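Local coordinates for sensor histidine kinase (Clostridium perfringens, PDB 4ONX), which is probably a membrane-bound sensor kinase that detects a signal through its extracellular single-cache domain and passes it on by phosphorylation, at residues 65-68 with 69-73. Residues are numbered along the deposited sequence; the frame is centred on the assembly and turned at random.
With ZN (zinc ion), chain O.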
# COMPACT_ATOMS: atom_id res chain seq x y z
N ILE E 65 4.47 12.01 -4.12
CA ILE E 65 5.21 12.58 -5.24
C ILE E 65 6.33 11.62 -5.55
O ILE E 65 6.63 11.33 -6.71
CB ILE E 65 5.88 13.92 -4.89
CG1 ILE E 65 4.84 14.97 -4.48
CG2 ILE E 65 6.68 14.43 -6.08
CD1 ILE E 65 3.87 15.34 -5.56
N GLN E 66 6.96 11.14 -4.50
CA GLN E 66 8.05 10.21 -4.63
C GLN E 66 7.54 9.04 -5.49
O GLN E 66 8.13 8.70 -6.52
CB GLN E 66 8.49 9.75 -3.24
CG GLN E 66 9.96 9.40 -3.10
CD GLN E 66 10.39 8.21 -3.91
OE1 GLN E 66 9.58 7.36 -4.26
NE2 GLN E 66 11.68 8.13 -4.18
N GLU E 67 6.40 8.49 -5.10
CA GLU E 67 5.80 7.37 -5.82
C GLU E 67 5.45 7.75 -7.26
O GLU E 67 5.59 6.94 -8.18
CB GLU E 67 4.56 6.88 -5.06
CG GLU E 67 3.98 5.54 -5.53
CD GLU E 67 3.21 5.62 -6.84
OE1 GLU E 67 2.81 6.73 -7.22
OE2 GLU E 67 2.99 4.57 -7.46
N TYR E 68 5.00 8.99 -7.47
CA TYR E 68 4.63 9.46 -8.80
C TYR E 68 5.73 9.23 -9.83
O TYR E 68 5.46 8.88 -10.98
CB TYR E 68 4.26 10.95 -8.76
CG TYR E 68 3.96 11.53 -10.12
CD1 TYR E 68 2.71 11.41 -10.68
CD2 TYR E 68 4.93 12.21 -10.84
CE1 TYR E 68 2.43 11.95 -11.92
CE2 TYR E 68 4.66 12.76 -12.07
CZ TYR E 68 3.40 12.61 -12.61
OH TYR E 68 3.09 13.14 -13.85
N THR E 69 6.98 9.44 -9.42
CA THR E 69 8.11 9.29 -10.32
C THR E 69 8.36 7.84 -10.72
O THR E 69 8.99 7.58 -11.75
CB THR E 69 9.41 9.81 -9.69
OG1 THR E 69 9.74 9.03 -8.54
CG2 THR E 69 9.30 11.29 -9.32
N LYS E 70 7.88 6.91 -9.92
CA LYS E 70 8.10 5.49 -10.17
C LYS E 70 7.45 5.01 -11.48
O LYS E 70 7.97 4.12 -12.14
CB LYS E 70 7.61 4.69 -8.95
CG LYS E 70 7.98 3.21 -8.91
CD LYS E 70 7.63 2.63 -7.54
CE LYS E 70 7.90 1.11 -7.42
NZ LYS E 70 6.80 0.26 -7.98
N HIS E 71 6.33 5.62 -11.86
CA HIS E 71 5.64 5.22 -13.09
C HIS E 71 6.48 5.33 -14.34
O HIS E 71 6.32 4.54 -15.28
CB HIS E 71 4.41 6.10 -13.30
CG HIS E 71 3.40 5.97 -12.23
ND1 HIS E 71 2.42 5.02 -12.25
CD2 HIS E 71 3.23 6.68 -11.09
CE1 HIS E 71 1.68 5.14 -11.16
NE2 HIS E 71 2.15 6.14 -10.45
N PHE E 72 7.36 6.31 -14.36
CA PHE E 72 8.15 6.57 -15.55
C PHE E 72 9.21 5.51 -15.76
O PHE E 72 9.46 5.09 -16.89
CB PHE E 72 8.70 7.99 -15.49
CG PHE E 72 7.62 9.02 -15.45
CD1 PHE E 72 7.03 9.45 -16.61
CD2 PHE E 72 7.14 9.48 -14.23
CE1 PHE E 72 6.00 10.37 -16.58
CE2 PHE E 72 6.10 10.40 -14.19
CZ PHE E 72 5.53 10.84 -15.37
N ILE E 73 9.80 5.04 -14.67
CA ILE E 73 10.78 3.98 -14.77
C ILE E 73 10.08 2.71 -15.27
O ILE E 73 10.48 2.12 -16.27
CB ILE E 73 11.40 3.66 -13.40
CG1 ILE E 73 12.06 4.89 -12.79
CG2 ILE E 73 12.40 2.54 -13.54
CD1 ILE E 73 13.20 5.47 -13.60
ZN ZN O . 1.27 6.38 -8.54
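In helix 63-75, K70 N bonds E67 O at 2.9 Å and T69 N bonds Q66 O at 3.2 Å, both i to i+3, while T69 N to I65 O, the i+4 bond, is weak. Both i+3 donors lie well above the plane of the acceptor's carbonyl. Q66 O also receives the T69 hydroxyl, OG1 to O 2.6 Å, this time in the carbonyl plane; a chi1 of 63° turns OG1 of T69 back over the preceding turn, toward that oxygen. One turn apart on the same helix face, E67 and H71 both ligate the zinc ion: E67 OE1 and H71 NE2 each lie 2.1 Å from the metal, with carboxylate and imidazole planes 79° apart. E67 and H71 of a second subunit complete the site, so the zinc joins matching helices of two single-cache sensor domains. R64 of that subunit forms a salt bridge with E67 OE2, which probably steadies the carboxylate. The H71 ring also sets its edge, at CD2, against Y68 O. Y68 and F72 make an offset edge-to-face pair, the edge of F72 toward the Y68 face, centroids 5.4 Å apart and planes at 64°. F51 adds an edge-to-face partner for Y68, while F72 also packs on I82 of strand 81-86.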